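Local coordinates for protein FACT-Spt16 (Cicer arietinum, PDB 5CE6) that forms part of FACT, a histone chaperone complex linked to transcription, and probably binds histones H3-H4 through this N-terminal domain, at residues F80-P83 against E84-M87; V88-K91 against K92-H95; I105-S108 against V109-P112. All coordinates share one frame; numbering follows the deposited sequence.

Interaction 1 of 3, residues F80-P83 against E84-M87; sequences FEFP and ETIM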
loop_
_atom_site.group_PDB
_atom_site.type_symbol
_atom_site.label_atom_id
_atom_site.label_comp_id
_atom_site.label_asym_id
_atom_site.label_seq_id
_atom_site.Cartn_x
_atom_site.Cartn_y
_atom_site.Cartn_z
ATOM N N PHE A 80 -4.165 -11.436 11.854
ATOM C CA PHE A 80 -2.780 -11.651 12.266
ATOM C C PHE A 80 -1.983 -12.273 11.132
ATOM O O PHE A 80 -2.544 -12.940 10.259
ATOM C CB PHE A 80 -2.694 -12.600 13.476
ATOM C CG PHE A 80 -3.425 -12.112 14.692
ATOM C CD1 PHE A 80 -2.827 -11.214 15.566
ATOM C CD2 PHE A 80 -4.713 -12.556 14.961
ATOM C CE1 PHE A 80 -3.506 -10.766 16.688
ATOM C CE2 PHE A 80 -5.397 -12.111 16.075
ATOM C CZ PHE A 80 -4.794 -11.216 16.943
ATOM N N GLU A 81 -0.678 -12.050 11.145
ATOM C CA GLU A 81 0.207 -12.721 10.211
ATOM C C GLU A 81 0.406 -14.156 10.654
ATOM O O GLU A 81 0.417 -14.450 11.852
ATOM C CB GLU A 81 1.567 -12.039 10.165
ATOM C CG GLU A 81 1.579 -10.694 9.464
ATOM C CD GLU A 81 2.982 -10.158 9.284
ATOM O OE1 GLU A 81 3.770 -10.773 8.532
ATOM O OE2 GLU A 81 3.298 -9.120 9.898
ATOM N N PHE A 82 0.589 -15.037 9.677
ATOM C CA PHE A 82 0.929 -16.433 9.930
ATOM C C PHE A 82 2.138 -16.775 9.071
ATOM O O PHE A 82 2.001 -17.312 7.969
ATOM C CB PHE A 82 -0.262 -17.340 9.593
ATOM C CG PHE A 82 -1.340 -17.367 10.658
ATOM C CD1 PHE A 82 -2.229 -16.306 10.807
ATOM C CD2 PHE A 82 -1.478 -18.468 11.492
ATOM C CE1 PHE A 82 -3.221 -16.341 11.781
ATOM C CE2 PHE A 82 -2.466 -18.513 12.468
ATOM C CZ PHE A 82 -3.345 -17.451 12.611
ATOM N N PRO A 83 3.343 -16.441 9.559
ATOM C CA PRO A 83 4.551 -16.698 8.770
ATOM C C PRO A 83 4.791 -18.197 8.629
ATOM O O PRO A 83 4.287 -18.979 9.441
ATOM C CB PRO A 83 5.666 -16.063 9.612
ATOM C CG PRO A 83 4.966 -15.115 10.548
ATOM C CD PRO A 83 3.649 -15.776 10.836
ATOM N N GLU A 84 5.553 -18.577 7.606
ATOM C CA GLU A 84 5.825 -19.976 7.282
ATOM C C GLU A 84 4.561 -20.848 7.343
ATOM O O GLU A 84 4.539 -21.915 7.968
ATOM C CB GLU A 84 6.946 -20.540 8.160
ATOM C CG GLU A 84 7.673 -21.712 7.530
ATOM C CD GLU A 84 8.841 -22.198 8.360
ATOM O OE1 GLU A 84 8.670 -22.401 9.583
ATOM O OE2 GLU A 84 9.932 -22.376 7.780
ATOM N N THR A 85 3.511 -20.369 6.680
ATOM C CA THR A 85 2.226 -21.056 6.670
ATOM C C THR A 85 1.702 -21.134 5.242
ATOM O O THR A 85 1.804 -20.173 4.485
ATOM C CB THR A 85 1.201 -20.329 7.570
ATOM O OG1 THR A 85 1.639 -20.376 8.933
ATOM C CG2 THR A 85 -0.176 -20.971 7.481
ATOM N N ILE A 86 1.153 -22.289 4.877
ATOM C CA ILE A 86 0.467 -22.445 3.599
ATOM C C ILE A 86 -1.021 -22.680 3.864
ATOM O O ILE A 86 -1.379 -23.497 4.708
ATOM C CB ILE A 86 1.021 -23.653 2.841
ATOM C CG1 ILE A 86 2.503 -23.445 2.498
ATOM C CG2 ILE A 86 0.202 -23.932 1.593
ATOM C CD1 ILE A 86 3.240 -24.763 2.211
ATOM N N MET A 87 -1.885 -21.969 3.146
ATOM C CA MET A 87 -3.323 -22.167 3.299
ATOM C C MET A 87 -3.949 -22.406 1.935
ATOM O O MET A 87 -3.731 -21.626 1.004
ATOM C CB MET A 87 -3.962 -20.952 3.979
ATOM C CG MET A 87 -5.452 -21.055 4.184
ATOM S SD MET A 87 -5.998 -19.829 5.393
ATOM C CE MET A 87 -5.467 -18.311 4.616
#
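T85 folds back on the two residues before the turn, and its hydroxyl bonds back to the loop: OG1 of T85 donates to the carbonyl oxygen of P83 at 3.0 Å. The donor stands well above the carbonyl plane, 57° out of it, so the bond is made over the face of the peptide group. The threonine branch accounts for this. Its OG1 is turned beside the threonine's own backbone N and anti to the carbonyl carbon (chi1 -64°), which leans the hydroxyl back toward the proline, while CG2 takes the position anti to N. The P83 oxygen also receives a weak hydrogen bond from NZ of K102.

The tight part of the contact lies on the F82 side of T85, and both of these residues are buried. CB of T85 sits 3.1 Å from the carbonyl oxygen of F82, and OG1 of T85 comes to 3.6 Å from CB of F82, near the plane of the phenyl ring and at its edge. The ring itself leads away from the strand, to K102 and L106 of helix 100-106. Between these residues E84 takes a left-handed backbone conformation (phi 45°), and both E84 and T85 face C58 on the neighbouring strand 53-58. This is a G1 beta bulge at the start of strand 85-89; backbone hydrogen bonds link E84 with P59 and T85 with C58.

The looser side is that of P83 and E84, which are partly exposed where F82 and T85 are buried. The pyrrolidine of P83 as a whole turns from the strand. The E84 chain runs extended beyond CG, so its carboxylate leads away from the turn, while its side chain touches L169 of helix 168-179.

Interaction 2 of 3, residues V88-K91 against K92-H95; sequences VFTK and KQIH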
loop_
_atom_site.group_PDB
_atom_site.type_symbol
_atom_site.label_atom_id
_atom_site.label_comp_id
_atom_site.label_asym_id
_atom_site.label_seq_id
_atom_site.Cartn_x
_atom_site.Cartn_y
_atom_site.Cartn_z
ATOM N N VAL A 88 -4.722 -23.482 1.822
ATOM C CA VAL A 88 -5.352 -23.841 0.553
ATOM C C VAL A 88 -6.870 -23.944 0.685
ATOM O O VAL A 88 -7.390 -24.757 1.453
ATOM C CB VAL A 88 -4.801 -25.166 -0.005
ATOM C CG1 VAL A 88 -5.547 -25.551 -1.272
ATOM C CG2 VAL A 88 -3.310 -25.042 -0.294
ATOM N N PHE A 89 -7.568 -23.120 -0.085
ATOM C CA PHE A 89 -9.023 -23.109 -0.073
ATOM C C PHE A 89 -9.551 -24.019 -1.156
ATOM O O PHE A 89 -9.097 -23.943 -2.289
ATOM C CB PHE A 89 -9.530 -21.696 -0.336
ATOM C CG PHE A 89 -9.024 -20.685 0.640
ATOM C CD1 PHE A 89 -7.852 -19.980 0.386
ATOM C CD2 PHE A 89 -9.718 -20.437 1.811
ATOM C CE1 PHE A 89 -7.379 -19.045 1.289
ATOM C CE2 PHE A 89 -9.260 -19.509 2.721
ATOM C CZ PHE A 89 -8.088 -18.806 2.464
ATOM N N THR A 90 -10.492 -24.892 -0.804
ATOM C CA THR A 90 -11.218 -25.671 -1.798
ATOM C C THR A 90 -12.710 -25.420 -1.599
ATOM O O THR A 90 -13.097 -24.681 -0.696
ATOM C CB THR A 90 -10.919 -27.194 -1.713
ATOM O OG1 THR A 90 -11.614 -27.779 -0.604
ATOM C CG2 THR A 90 -9.431 -27.469 -1.577
ATOM N N LYS A 91 -13.542 -26.035 -2.428
ATOM C CA LYS A 91 -14.985 -25.840 -2.317
ATOM C C LYS A 91 -15.524 -26.199 -0.926
ATOM O O LYS A 91 -16.387 -25.502 -0.387
ATOM C CB LYS A 91 -15.723 -26.645 -3.392
ATOM C CG LYS A 91 -17.201 -26.287 -3.529
ATOM C CD LYS A 91 -17.717 -26.603 -4.924
ATOM C CE LYS A 91 -18.601 -25.477 -5.456
ATOM N NZ LYS A 91 -18.298 -25.148 -6.883
ATOM N N LYS A 92 -14.995 -27.267 -0.337
ATOM C CA LYS A 92 -15.561 -27.806 0.897
ATOM C C LYS A 92 -14.586 -27.844 2.069
ATOM O O LYS A 92 -14.977 -28.170 3.188
ATOM C CB LYS A 92 -16.114 -29.210 0.649
ATOM C CG LYS A 92 -17.151 -29.264 -0.456
ATOM C CD LYS A 92 -18.317 -28.343 -0.142
ATOM C CE LYS A 92 -19.058 -28.798 1.107
ATOM N NZ LYS A 92 -20.025 -27.767 1.588
ATOM N N GLN A 93 -13.321 -27.525 1.812
ATOM C CA GLN A 93 -12.298 -27.583 2.853
ATOM C C GLN A 93 -11.330 -26.409 2.781
ATOM O O GLN A 93 -11.171 -25.784 1.731
ATOM C CB GLN A 93 -11.492 -28.882 2.747
ATOM C CG GLN A 93 -12.315 -30.159 2.796
ATOM C CD GLN A 93 -11.453 -31.403 2.727
ATOM O OE1 GLN A 93 -10.685 -31.587 1.782
ATOM N NE2 GLN A 93 -11.568 -32.259 3.735
ATOM N N ILE A 94 -10.683 -26.114 3.905
ATOM C CA ILE A 94 -9.532 -25.212 3.913
ATOM C C ILE A 94 -8.397 -25.963 4.590
ATOM O O ILE A 94 -8.524 -26.350 5.743
ATOM C CB ILE A 94 -9.810 -23.927 4.698
ATOM C CG1 ILE A 94 -11.015 -23.193 4.099
ATOM C CG2 ILE A 94 -8.584 -23.003 4.676
ATOM C CD1 ILE A 94 -11.348 -21.881 4.781
ATOM N N HIS A 95 -7.303 -26.177 3.870
ATOM C CA HIS A 95 -6.160 -26.882 4.428
ATOM C C HIS A 95 -5.100 -25.889 4.858
ATOM O O HIS A 95 -4.802 -24.948 4.134
ATOM C CB HIS A 95 -5.588 -27.852 3.398
ATOM C CG HIS A 95 -6.505 -28.982 3.068
ATOM N ND1 HIS A 95 -6.392 -30.229 3.648
ATOM C CD2 HIS A 95 -7.556 -29.058 2.217
ATOM C CE1 HIS A 95 -7.333 -31.021 3.169
ATOM N NE2 HIS A 95 -8.053 -30.334 2.297
#
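V88 and H95 are joined by a reciprocal pair of backbone hydrogen bonds, V88 N to H95 O at 2.7 Å and H95 N to V88 O at 2.8 Å, which makes them a hydrogen-bonded antiparallel pair. A third, T90 N to Q93 O at 2.8 Å, closes a beta hairpin whose two-residue turn is K91-K92. The T90 hydroxyl, chi1 76°, is turned inward over this turn and accepts from Q93 N at 3.0 Å and, weakly, from K92 N; it is also hydrogen-bonded to OE1 of Q146. A valine here would keep the branched shape without the oxygen, and the backbone N-H of Q93 would probably lose its acceptor and OE1 of Q146 its hydroxyl partner. On the same strand, H95 NE2 donates to Q93 OE1 at 3.0 Å, from above the amide plane, while ND1 of H95 is hydrogen-bonded to NE2 of H124.

Packing lies outside this polar ladder. F89 and I94, a non-hydrogen-bonded pair, lie side by side and point the same way, with CD2 of F89 3.7 Å from CD1 of I94; both reach helix 26-42, where F36 meets F89 edge-to-face. V88 and H95 occupy the other face, against helix 133-145. OG1 of T90 thus adds to the cross-strand bonding at the turn, while Q93 and H124 hold the H95 imidazole by its two nitrogens.

Interaction 3 of 3, residues I105-S108 against V109-P112; sequences ILES and VKKP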
loop_
_atom_site.group_PDB
_atom_site.type_symbol
_atom_site.label_atom_id
_atom_site.label_comp_id
_atom_site.label_asym_id
_atom_site.label_seq_id
_atom_site.Cartn_x
_atom_site.Cartn_y
_atom_site.Cartn_z
ATOM N N ILE A 105 -4.079 -22.296 17.615
ATOM C CA ILE A 105 -4.767 -21.024 17.476
ATOM C C ILE A 105 -5.908 -21.147 16.468
ATOM O O ILE A 105 -7.012 -20.653 16.702
ATOM C CB ILE A 105 -3.789 -19.920 17.036
ATOM C CG1 ILE A 105 -2.731 -19.692 18.116
ATOM C CG2 ILE A 105 -4.541 -18.626 16.735
ATOM C CD1 ILE A 105 -1.548 -18.874 17.649
ATOM N N LEU A 106 -5.643 -21.828 15.357
ATOM C CA LEU A 106 -6.627 -21.958 14.282
ATOM C C LEU A 106 -7.770 -22.919 14.604
ATOM O O LEU A 106 -8.772 -22.947 13.894
ATOM C CB LEU A 106 -5.944 -22.356 12.970
ATOM C CG LEU A 106 -5.087 -21.270 12.328
ATOM C CD1 LEU A 106 -4.291 -21.797 11.147
ATOM C CD2 LEU A 106 -5.955 -20.089 11.888
ATOM N N GLU A 107 -7.624 -23.707 15.668
ATOM C CA GLU A 107 -8.709 -24.583 16.113
ATOM C C GLU A 107 -10.023 -23.816 16.271
ATOM O O GLU A 107 -11.100 -24.341 15.987
ATOM C CB GLU A 107 -8.345 -25.271 17.431
ATOM C CG GLU A 107 -7.389 -26.439 17.279
ATOM C CD GLU A 107 -8.031 -27.636 16.603
ATOM O OE1 GLU A 107 -9.276 -27.730 16.612
ATOM O OE2 GLU A 107 -7.289 -28.483 16.063
ATOM N N SER A 108 -9.920 -22.564 16.700
ATOM C CA SER A 108 -11.092 -21.762 17.036
ATOM C C SER A 108 -11.931 -21.335 15.830
ATOM O O SER A 108 -13.082 -20.933 15.990
ATOM C CB SER A 108 -10.673 -20.521 17.828
ATOM O OG SER A 108 -9.847 -19.677 17.048
ATOM N N VAL A 109 -11.363 -21.412 14.629
ATOM C CA VAL A 109 -12.095 -20.995 13.432
ATOM C C VAL A 109 -12.758 -22.165 12.691
ATOM O O VAL A 109 -13.444 -21.964 11.694
ATOM C CB VAL A 109 -11.218 -20.138 12.479
ATOM C CG1 VAL A 109 -10.690 -18.914 13.200
ATOM C CG2 VAL A 109 -10.059 -20.935 11.934
ATOM N N LYS A 110 -12.575 -23.384 13.190
ATOM C CA LYS A 110 -13.213 -24.550 12.572
ATOM C C LYS A 110 -14.738 -24.445 12.556
ATOM O O LYS A 110 -15.363 -24.559 11.503
ATOM C CB LYS A 110 -12.782 -25.845 13.260
ATOM C CG LYS A 110 -11.404 -26.327 12.840
ATOM C CD LYS A 110 -11.001 -27.557 13.632
ATOM C CE LYS A 110 -9.639 -28.064 13.204
ATOM N NZ LYS A 110 -9.240 -29.248 14.031
ATOM N N LYS A 111 -15.333 -24.223 13.721
ATOM C CA LYS A 111 -16.785 -24.073 13.800
ATOM C C LYS A 111 -17.301 -22.863 12.995
ATOM O O LYS A 111 -18.232 -23.010 12.199
ATOM C CB LYS A 111 -17.280 -24.065 15.258
ATOM N N PRO A 112 -16.685 -21.676 13.173
ATOM C CA PRO A 112 -17.107 -20.522 12.365
ATOM C C PRO A 112 -17.000 -20.744 10.855
ATOM O O PRO A 112 -17.832 -20.223 10.112
ATOM C CB PRO A 112 -16.128 -19.429 12.794
ATOM C CG PRO A 112 -15.789 -19.786 14.202
ATOM C CD PRO A 112 -15.727 -21.275 14.223
HETATM O O HOH W 1 -13.999 -24.220 16.098
#
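L106 of helix 100-106 meets V109 through both its backbone and its side chain. Its carbonyl oxygen accepts from V109 N at 3.1 Å, with the donor 57° above the carbonyl plane, a three-residue step tighter than an alpha-helical turn. The same oxygen of L106 has CG2 of V109 at 3.1 Å, because that methyl is placed between the valine's backbone N and carbonyl carbon. Farther out, CD2 of L106 and CG2 of V109 come to 4.2 Å. The valine continues onto L26 and F29 of helix 26-42.

E107 comes next and carries the charged side of the contact. Its chain bends at chi2 (-70°) to run beside the fully extended chain of K110, and both carboxylate oxygens reach the ammonium: NZ of K110 is 2.9 Å from OE2 and 3.0 Å from OE1 of E107, a salt bridge whose individual hydrogen bonds are weak. The E107 carbonyl holds K110 N weakly, again a three-residue step, and also receives a water that accepts from K111 N.

S108 turns its hydroxyl back, OG of S108 donating to I105 O at 3.0 Å nearly along the C=O axis. The carbonyl oxygen of S108 faces the ring of P112, 3.2 Å from CD, with no N-H there to bond. The junction between helices 100-106 and 110-117 is thus held by one sound and one weak main-chain bond, with the salt bridge, the S108 hydroxyl and a water added.

Overall arrangement
The three contacts follow one another along the N-terminal lobe and touch in two places. Interactions 1 and 2 share strand 85-89, their centres 15 Å apart, and meet where CG of M87 packs 3.7 Å from CG2 of I94. Interaction 3 joins interaction 1 through the F82 ring, whose CZ lies 3.8 Å from CD2 of L106. Interactions 2 and 3 do not touch: their nearest atoms are about 7 Å apart, although strand 93-98 leads on to helix 100-106. The centres of all three lie 20 to 29 Å from the chain's centre, and none of the three includes A295, S420 or N422, the potassium-site residues.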